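Local coordinates for A rubisco-like protein (Burkholderia fungorum, PDB 3NWR) that has no firmly assigned reaction but shares the N-terminal domain and TIM-barrel catalytic domain of the RuBisCO large chain, and is probably a lyase, at residues E68-P73 and W89-I94; L134-R139 and A345-A350; M299-Y304 and M316-L321. All blocks are in the same frame, centred on the assembly; numbering follows the deposited sequence.

Contact 1: residues E68-P73 and W89-I94; sequences EAAARP and WRRARI
Trp-89 lies across the chain where Ala-70 ends its strand and Pro-73 follows the turn. Its CB sits beside the methyl of Ala-70, CB to CB 4.3 Å, on the same side of the sheet. CG is anti to the carbonyl carbon (chi1 -71°), which places the indole with one face against Pro-73. From there the pyrrole part meets the proline: CG and CD1 lie near Pro-73 CA and CB, and Trp-89 NE1 is 3.6 Å from Pro-73 CB. Further out, Pro-73 CD stands squarely over the six-membered ring, 3.5 Å from its centroid and 2° off the normal, a clean CH-pi contact. At the far rim Trp-89 CZ3 lies 3.2 Å from Ala-71 O, the carbonyl approaching from the edge, close to the ring plane. The backbones fix this placement: Ala-70 and Trp-89 form an antiparallel hydrogen-bonded pair, Ala-70 N to Trp-89 O 2.8 Å and Trp-89 N to Ala-70 O 3.0 Å. Two residues along, the chain of Arg-91 bends at chi3, and its guanidinium gives Arg-91 NH1 to Glu-68 O, 2.8 Å, with the oxygen in the guanidinium plane and NH1 in the plane of the carbonyl. Strand 60-70 is an outer strand of the four-stranded antiparallel sheet, and 89-99 runs between it and strand 14-23. Trp-89 and Arg-91 also touch Glu-22 of strand 14-23, while Arg-90, Ala-92 and Ile-94 pack against helix 27-37 on the reverse face.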
loop_
_atom_site.group_PDB
_atom_site.type_symbol
_atom_site.label_atom_id
_atom_site.label_comp_id
_atom_site.label_asym_id
_atom_site.label_seq_id
_atom_site.Cartn_x
_atom_site.Cartn_y
_atom_site.Cartn_z
ATOM N N GLU A 68 16.464 -4.044 24.473
ATOM C CA GLU A 68 17.266 -5.259 24.419
ATOM C C GLU A 68 17.621 -5.592 22.968
ATOM O O GLU A 68 16.761 -5.557 22.085
ATOM C CB GLU A 68 16.523 -6.425 25.075
ATOM C CG GLU A 68 17.354 -7.693 25.193
ATOM C CD GLU A 68 16.603 -8.826 25.864
ATOM O OE1 GLU A 68 17.246 -9.836 26.221
ATOM O OE2 GLU A 68 15.371 -8.705 26.036
ATOM N N ALA A 69 18.890 -5.897 22.720
ATOM C CA ALA A 69 19.344 -6.208 21.373
ATOM C C ALA A 69 18.831 -7.564 20.919
ATOM O O ALA A 69 18.461 -8.409 21.739
ATOM C CB ALA A 69 20.865 -6.163 21.291
ATOM N N ALA A 70 18.796 -7.760 19.606
ATOM C CA ALA A 70 18.440 -9.054 19.037
ATOM C C ALA A 70 19.710 -9.852 18.755
ATOM O O ALA A 70 20.741 -9.285 18.376
ATOM C CB ALA A 70 17.616 -8.867 17.765
ATOM N N ALA A 71 19.635 -11.168 18.934
ATOM C CA ALA A 71 20.784 -12.042 18.702
ATOM C C ALA A 71 20.983 -12.327 17.219
ATOM O O ALA A 71 22.079 -12.693 16.791
ATOM C CB ALA A 71 20.621 -13.342 19.472
ATOM N N ARG A 72 19.912 -12.167 16.445
ATOM C CA ARG A 72 19.959 -12.349 15.000
ATOM C C ARG A 72 19.197 -11.208 14.335
ATOM O O ARG A 72 18.256 -10.671 14.918
ATOM C CB ARG A 72 19.325 -13.684 14.615
ATOM C CG ARG A 72 17.927 -13.868 15.184
ATOM C CD ARG A 72 17.199 -15.046 14.557
ATOM N NE ARG A 72 15.807 -15.115 14.999
ATOM C CZ ARG A 72 14.822 -14.375 14.493
ATOM N NH1 ARG A 72 15.071 -13.502 13.525
ATOM N NH2 ARG A 72 13.586 -14.507 14.955
ATOM N N PRO A 73 19.604 -10.831 13.115
ATOM C CA PRO A 73 18.932 -9.734 12.400
ATOM C C PRO A 73 17.522 -10.128 11.957
ATOM O O PRO A 73 17.316 -11.241 11.466
ATOM C CB PRO A 73 19.825 -9.508 11.180
ATOM C CG PRO A 73 20.556 -10.817 10.987
ATOM C CD PRO A 73 20.737 -11.390 12.358
ATOM N N TRP A 89 22.350 -7.092 17.023
ATOM C CA TRP A 89 21.472 -6.184 16.296
ATOM C C TRP A 89 20.665 -5.349 17.269
ATOM O O TRP A 89 19.653 -5.787 17.819
ATOM C CB TRP A 89 20.623 -6.959 15.285
ATOM C CG TRP A 89 21.498 -7.421 14.183
ATOM C CD1 TRP A 89 21.727 -6.787 12.998
ATOM C CD2 TRP A 89 22.348 -8.572 14.196
ATOM N NE1 TRP A 89 22.647 -7.487 12.257
ATOM C CE2 TRP A 89 23.040 -8.591 12.969
ATOM C CE3 TRP A 89 22.576 -9.599 15.118
ATOM C CZ2 TRP A 89 23.944 -9.597 12.637
ATOM C CZ3 TRP A 89 23.477 -10.598 14.786
ATOM C CH2 TRP A 89 24.148 -10.587 13.558
ATOM N N ARG A 90 21.168 -4.146 17.511
ATOM C CA ARG A 90 20.620 -3.277 18.523
ATOM C C ARG A 90 19.220 -2.800 18.154
ATOM O O ARG A 90 18.895 -2.649 16.976
ATOM C CB ARG A 90 21.568 -2.102 18.764
ATOM C CG ARG A 90 22.984 -2.565 19.126
ATOM C CD ARG A 90 24.003 -1.434 19.048
ATOM N NE ARG A 90 23.755 -0.423 20.067
ATOM C CZ ARG A 90 24.538 0.630 20.278
ATOM N NH1 ARG A 90 25.618 0.818 19.530
ATOM N NH2 ARG A 90 24.232 1.499 21.229
ATOM N N ARG A 91 18.401 -2.571 19.167
ATOM C CA ARG A 91 17.040 -2.108 18.954
ATOM C C ARG A 91 16.795 -0.829 19.729
ATOM O O ARG A 91 17.317 -0.648 20.828
ATOM C CB ARG A 91 16.041 -3.188 19.363
ATOM C CG ARG A 91 16.044 -4.383 18.415
ATOM C CD ARG A 91 15.296 -5.573 18.987
ATOM N NE ARG A 91 13.877 -5.303 19.173
ATOM C CZ ARG A 91 13.293 -5.136 20.357
ATOM N NH1 ARG A 91 14.007 -5.203 21.473
ATOM N NH2 ARG A 91 11.993 -4.895 20.427
ATOM N N ALA A 92 16.010 0.069 19.151
ATOM C CA ALA A 92 15.668 1.301 19.839
ATOM C C ALA A 92 14.313 1.834 19.411
ATOM O O ALA A 92 13.907 1.662 18.258
ATOM C CB ALA A 92 16.736 2.357 19.604
ATOM N N ARG A 93 13.618 2.470 20.350
ATOM C CA ARG A 93 12.433 3.254 20.030
ATOM C C ARG A 93 12.891 4.684 19.828
ATOM O O ARG A 93 13.638 5.218 20.650
ATOM C CB ARG A 93 11.393 3.202 21.156
ATOM C CG ARG A 93 10.066 3.864 20.761
ATOM C CD ARG A 93 9.020 3.856 21.870
ATOM N NE ARG A 93 7.818 4.581 21.454
ATOM C CZ ARG A 93 6.644 4.011 21.199
ATOM N NH1 ARG A 93 6.495 2.700 21.338
ATOM N NH2 ARG A 93 5.611 4.756 20.819
ATOM N N ILE A 94 12.468 5.304 18.733
ATOM C CA ILE A 94 12.885 6.672 18.461
ATOM C C ILE A 94 11.683 7.536 18.119
ATOM O O ILE A 94 10.642 7.032 17.702
ATOM C CB ILE A 94 13.911 6.740 17.320
ATOM C CG1 ILE A 94 13.257 6.368 15.986
ATOM C CG2 ILE A 94 15.115 5.839 17.627
ATOM C CD1 ILE A 94 14.154 6.593 14.796
#

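Contact 2: residues L134-R139 and A345-A350; sequences LPASYR and AGCDDA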
loop_
_atom_site.group_PDB
_atom_site.type_symbol
_atom_site.label_atom_id
_atom_site.label_comp_id
_atom_site.label_asym_id
_atom_site.label_seq_id
_atom_site.Cartn_x
_atom_site.Cartn_y
_atom_site.Cartn_z
ATOM N N LEU A 134 -0.247 14.460 15.341
ATOM C CA LEU A 134 -0.461 15.639 14.513
ATOM C C LEU A 134 -1.176 16.726 15.307
ATOM O O LEU A 134 -2.064 16.429 16.103
ATOM C CB LEU A 134 -1.316 15.268 13.291
ATOM C CG LEU A 134 -0.608 14.654 12.068
ATOM C CD1 LEU A 134 0.152 13.391 12.415
ATOM C CD2 LEU A 134 -1.609 14.363 10.954
ATOM N N PRO A 135 -0.803 17.995 15.081
ATOM C CA PRO A 135 -1.555 19.095 15.699
ATOM C C PRO A 135 -2.955 19.158 15.128
ATOM O O PRO A 135 -3.162 18.827 13.958
ATOM C CB PRO A 135 -0.779 20.352 15.269
ATOM C CG PRO A 135 0.549 19.872 14.780
ATOM C CD PRO A 135 0.328 18.472 14.271
ATOM N N ALA A 136 -3.915 19.582 15.945
ATOM C CA ALA A 136 -5.293 19.722 15.495
ATOM C C ALA A 136 -5.425 20.626 14.270
ATOM O O ALA A 136 -6.201 20.340 13.360
ATOM C CB ALA A 136 -6.164 20.249 16.638
ATOM N N SER A 137 -4.677 21.725 14.253
ATOM C CA SER A 137 -4.759 22.673 13.146
ATOM C C SER A 137 -4.296 22.057 11.827
ATOM O O SER A 137 -4.750 22.448 10.755
ATOM C CB SER A 137 -3.957 23.942 13.459
ATOM O OG SER A 137 -2.592 23.651 13.731
ATOM N N TYR A 138 -3.386 21.095 11.914
ATOM C CA TYR A 138 -2.940 20.373 10.723
ATOM C C TYR A 138 -3.982 19.325 10.318
ATOM O O TYR A 138 -4.355 19.220 9.144
ATOM C CB TYR A 138 -1.586 19.718 10.993
ATOM C CG TYR A 138 -0.932 19.046 9.806
ATOM C CD1 TYR A 138 -0.624 19.757 8.646
ATOM C CD2 TYR A 138 -0.574 17.699 9.864
ATOM C CE1 TYR A 138 0.006 19.135 7.564
ATOM C CE2 TYR A 138 0.045 17.071 8.789
ATOM C CZ TYR A 138 0.329 17.795 7.646
ATOM O OH TYR A 138 0.955 17.177 6.580
ATOM N N ARG A 139 -4.458 18.556 11.288
ATOM C CA ARG A 139 -5.495 17.553 11.023
ATOM C C ARG A 139 -6.705 18.165 10.311
ATOM O O ARG A 139 -7.309 17.553 9.426
ATOM C CB ARG A 139 -5.923 16.891 12.337
ATOM C CG ARG A 139 -6.772 15.627 12.189
ATOM C CD ARG A 139 -8.270 15.933 12.135
ATOM N NE ARG A 139 -9.039 14.724 11.844
ATOM C CZ ARG A 139 -9.287 14.290 10.613
ATOM N NH1 ARG A 139 -8.836 14.978 9.565
ATOM N NH2 ARG A 139 -9.983 13.174 10.420
ATOM N N ALA A 345 -6.521 17.029 20.120
ATOM C CA ALA A 345 -7.410 17.645 21.098
ATOM C C ALA A 345 -8.542 18.422 20.435
ATOM O O ALA A 345 -8.308 19.281 19.588
ATOM C CB ALA A 345 -6.624 18.552 22.040
ATOM N N GLY A 346 -9.772 18.098 20.821
ATOM C CA GLY A 346 -10.941 18.830 20.371
ATOM C C GLY A 346 -11.430 18.585 18.950
ATOM O O GLY A 346 -12.306 19.302 18.471
ATOM N N CYS A 347 -10.872 17.575 18.289
ATOM C CA CYS A 347 -11.221 17.285 16.897
ATOM C C CYS A 347 -12.557 16.560 16.742
ATOM O O CYS A 347 -13.250 16.731 15.734
ATOM C CB CYS A 347 -10.105 16.483 16.218
ATOM S SG CYS A 347 -8.654 17.464 15.800
ATOM N N ASP A 348 -12.909 15.752 17.735
ATOM C CA ASP A 348 -14.155 14.970 17.704
ATOM C C ASP A 348 -14.333 14.189 16.396
ATOM O O ASP A 348 -15.370 14.275 15.734
ATOM C CB ASP A 348 -15.366 15.881 17.935
ATOM C CG ASP A 348 -16.665 15.104 18.071
ATOM O OD1 ASP A 348 -16.645 14.013 18.683
ATOM O OD2 ASP A 348 -17.705 15.583 17.566
ATOM N N ASP A 349 -13.319 13.412 16.041
ATOM C CA ASP A 349 -13.267 12.757 14.746
ATOM C C ASP A 349 -13.126 11.231 14.858
ATOM O O ASP A 349 -12.531 10.583 13.991
ATOM C CB ASP A 349 -12.091 13.328 13.952
ATOM C CG ASP A 349 -10.756 13.120 14.653
ATOM O OD1 ASP A 349 -10.731 12.511 15.737
ATOM O OD2 ASP A 349 -9.721 13.565 14.119
ATOM N N ALA A 350 -13.663 10.649 15.922
ATOM C CA ALA A 350 -13.587 9.201 16.091
ATOM C C ALA A 350 -14.259 8.474 14.933
ATOM O O ALA A 350 -15.165 9.010 14.283
ATOM C CB ALA A 350 -14.208 8.776 17.434
HETATM O O HOH W 1 -10.889 10.759 11.924
#
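Arg-139 and Asp-349 approach from opposite directions to form a salt bridge between the short helix 136-139, which follows the N-terminal domain's sheet, and a loop of the TIM barrel before strand 352-355. The arginine sends its chain off the helix with a bend at chi2 (-90°), and it is NE, not a terminal nitrogen, that meets the carboxylate. Arg-139 NE donates its N-H to Asp-349 OD2 at 2.6 Å, nearly straight at 165°. OD2 lies in the guanidinium plane but accepts on its anti lone pair, and the two flat groups are turned 56° apart, so this is a single-point grip and not a paired, side-by-side one. The other oxygen, OD1, is taken by Arg-309 and the backbone N of Leu-343, which hold the carboxylate's rotation; with two arginines beside it, Asp-349 is probably ionised. Arg-139 NH1 in turn reaches the carbonyl of Glu-143. Ala-136 CB and Arg-139 CD also border Cys-347 SG, a doubtful contact because it holds for one of two modelled conformers. A water completes the join, accepting from Arg-139 NH2 at 3.0 Å and donating to Asp-349 O at 2.6 Å.

Contact 3: residues M299-Y304 and M316-L321; sequences MSFQAY and MHVHGL
In the beta-alpha-beta unit made of strand 280-284, helix 301-309 and strand 315-319, Phe-301 and Tyr-304 lean from the first turn of the helix onto Met-316 and its neighbours on the second strand. Both aromatic side chains leave with CG anti to the backbone N (chi1 -172° for Phe-301), which carries the rings out from the helix toward the strand. Met-316 comes the other way on a chain folded at chi2 and chi3, and its end methyl does the touching: CE is 3.9 Å from Tyr-304 CE2 and 4.1 Å from Phe-301 CZ, oblique to each ring. The phenylalanine and methionine slide past one another in opposite directions; the far end of the ring also meets the strand, with Phe-301 CE1 3.6 Å from His-317 O and CZ 4.3 Å from Val-318 CG1. All five touching residues are buried, and the side-chain contacts are apolar apart from the ring's approach to that backbone carbonyl. Polar ends find partners elsewhere: Tyr-304 OH bonds Asn-263 OD1, and the imidazole of His-317 turns away from the helix to bond His-282 on the adjacent strand. Ser-335 and Asp-338 of helix 329-340 also touch Phe-301. Side chains of an outer helix packing on the outward residues of a parallel strand, as here, are what build the layer between helices and barrel in the TIM-barrel fold.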
loop_
_atom_site.group_PDB
_atom_site.type_symbol
_atom_site.label_atom_id
_atom_site.label_comp_id
_atom_site.label_asym_id
_atom_site.label_seq_id
_atom_site.Cartn_x
_atom_site.Cartn_y
_atom_site.Cartn_z
ATOM N N MET A 299 4.067 -0.981 9.696
ATOM C CA MET A 299 3.298 0.077 10.328
ATOM C C MET A 299 2.346 -0.501 11.364
ATOM O O MET A 299 1.520 -1.357 11.042
ATOM C CB MET A 299 2.508 0.836 9.258
ATOM C CG MET A 299 2.094 2.218 9.658
ATOM S SD MET A 299 1.235 3.028 8.284
ATOM C CE MET A 299 2.429 2.985 6.966
ATOM N N SER A 300 2.468 -0.049 12.611
ATOM C CA SER A 300 1.481 -0.400 13.634
ATOM C C SER A 300 0.163 0.319 13.358
ATOM O O SER A 300 0.117 1.322 12.626
ATOM C CB SER A 300 1.976 -0.016 15.031
ATOM O OG SER A 300 3.202 -0.664 15.318
ATOM N N PHE A 301 -0.912 -0.179 13.951
ATOM C CA PHE A 301 -2.234 0.324 13.593
ATOM C C PHE A 301 -2.418 1.800 13.948
ATOM O O PHE A 301 -3.058 2.534 13.217
ATOM C CB PHE A 301 -3.342 -0.529 14.228
ATOM C CG PHE A 301 -4.730 -0.193 13.744
ATOM C CD1 PHE A 301 -5.215 -0.703 12.542
ATOM C CD2 PHE A 301 -5.550 0.618 14.504
ATOM C CE1 PHE A 301 -6.514 -0.391 12.108
ATOM C CE2 PHE A 301 -6.839 0.929 14.084
ATOM C CZ PHE A 301 -7.320 0.419 12.881
ATOM N N GLN A 302 -1.867 2.245 15.074
ATOM C CA GLN A 302 -2.064 3.641 15.480
ATOM C C GLN A 302 -1.680 4.596 14.350
ATOM O O GLN A 302 -2.424 5.533 14.026
ATOM C CB GLN A 302 -1.240 3.948 16.734
ATOM C CG GLN A 302 -1.684 5.171 17.511
ATOM C CD GLN A 302 -1.405 6.475 16.798
ATOM O OE1 GLN A 302 -0.470 6.592 15.993
ATOM N NE2 GLN A 302 -2.232 7.477 17.084
ATOM N N ALA A 303 -0.517 4.348 13.753
ATOM C CA ALA A 303 -0.028 5.182 12.664
ATOM C C ALA A 303 -0.881 4.995 11.402
ATOM O O ALA A 303 -1.285 5.969 10.758
ATOM C CB ALA A 303 1.436 4.873 12.368
ATOM N N TYR A 304 -1.116 3.734 11.047
ATOM C CA TYR A 304 -1.911 3.381 9.874
ATOM C C TYR A 304 -3.281 4.065 9.903
ATOM O O TYR A 304 -3.701 4.702 8.922
ATOM C CB TYR A 304 -2.080 1.862 9.850
ATOM C CG TYR A 304 -2.865 1.291 8.688
ATOM C CD1 TYR A 304 -2.316 1.234 7.405
ATOM C CD2 TYR A 304 -4.140 0.764 8.888
ATOM C CE1 TYR A 304 -3.049 0.686 6.344
ATOM C CE2 TYR A 304 -4.867 0.212 7.842
ATOM C CZ TYR A 304 -4.313 0.173 6.581
ATOM O OH TYR A 304 -5.047 -0.390 5.562
ATOM N N MET A 316 -13.407 1.765 10.446
ATOM C CA MET A 316 -12.162 1.029 10.244
ATOM C C MET A 316 -12.257 -0.362 10.851
ATOM O O MET A 316 -12.841 -0.535 11.924
ATOM C CB MET A 316 -10.972 1.757 10.887
ATOM C CG MET A 316 -10.508 3.008 10.135
ATOM S SD MET A 316 -9.620 2.678 8.580
ATOM C CE MET A 316 -8.006 2.140 9.175
ATOM N N HIS A 317 -11.666 -1.341 10.173
ATOM C CA HIS A 317 -11.629 -2.712 10.662
ATOM C C HIS A 317 -10.500 -2.942 11.651
ATOM O O HIS A 317 -9.369 -2.460 11.448
ATOM C CB HIS A 317 -11.480 -3.676 9.493
ATOM C CG HIS A 317 -12.770 -3.986 8.822
ATOM N ND1 HIS A 317 -13.437 -5.173 9.021
ATOM C CD2 HIS A 317 -13.539 -3.254 7.979
ATOM C CE1 HIS A 317 -14.560 -5.165 8.322
ATOM N NE2 HIS A 317 -14.644 -4.012 7.682
ATOM N N VAL A 318 -10.804 -3.716 12.693
ATOM C CA VAL A 318 -9.834 -4.039 13.735
ATOM C C VAL A 318 -9.655 -5.541 13.943
ATOM O O VAL A 318 -8.927 -5.961 14.847
ATOM C CB VAL A 318 -10.214 -3.388 15.082
ATOM C CG1 VAL A 318 -10.286 -1.878 14.935
ATOM C CG2 VAL A 318 -11.537 -3.936 15.620
ATOM N N HIS A 319 -10.275 -6.334 13.078
ATOM C CA HIS A 319 -10.339 -7.783 13.223
ATOM C C HIS A 319 -11.048 -8.123 14.530
ATOM O O HIS A 319 -11.970 -7.400 14.889
ATOM C CB HIS A 319 -8.980 -8.437 12.959
ATOM C CG HIS A 319 -8.591 -8.365 11.512
ATOM N ND1 HIS A 319 -7.460 -8.966 11.001
ATOM C CD2 HIS A 319 -9.206 -7.767 10.460
ATOM C CE1 HIS A 319 -7.391 -8.738 9.701
ATOM N NE2 HIS A 319 -8.439 -8.013 9.345
ATOM N N GLY A 320 -10.697 -9.199 15.228
ATOM C CA GLY A 320 -11.571 -9.599 16.324
ATOM C C GLY A 320 -10.936 -10.370 17.452
ATOM O O GLY A 320 -9.948 -11.073 17.252
ATOM N N LEU A 321 -11.522 -10.247 18.638
ATOM C CA LEU A 321 -11.078 -11.016 19.794
ATOM C C LEU A 321 -11.404 -12.491 19.590
ATOM O O LEU A 321 -12.483 -12.836 19.109
ATOM C CB LEU A 321 -11.747 -10.480 21.060
ATOM C CG LEU A 321 -11.404 -9.015 21.336
ATOM C CD1 LEU A 321 -12.146 -8.529 22.562
ATOM C CD2 LEU A 321 -9.890 -8.810 21.479
#

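Contact 3 is nested in the long chain loop that contact 2 closes, and contact 1 comes before both. None of them touch: nearest atoms of contacts 2 and 3 are about 7 Å apart, of contacts 1 and 3 about 8 Å, and of contacts 1 and 2 about 13 Å. Strand 126-133 ties them together: Arg-93 of segment 89-94 packs on it, Met-299 and Ala-303 of segment 299-304 touch its Leu-129, and it runs straight into segment 134-139. Arg-309, which closes the helix of contact 3, is the second arginine of contact 2. A glycerol, probably a crystallisation additive, lies about 5 Å from the side chain of Asp-349. Carboxylated Lys-195, probably the counterpart of RuBisCO's magnesium-binding lysine, lies outside all three.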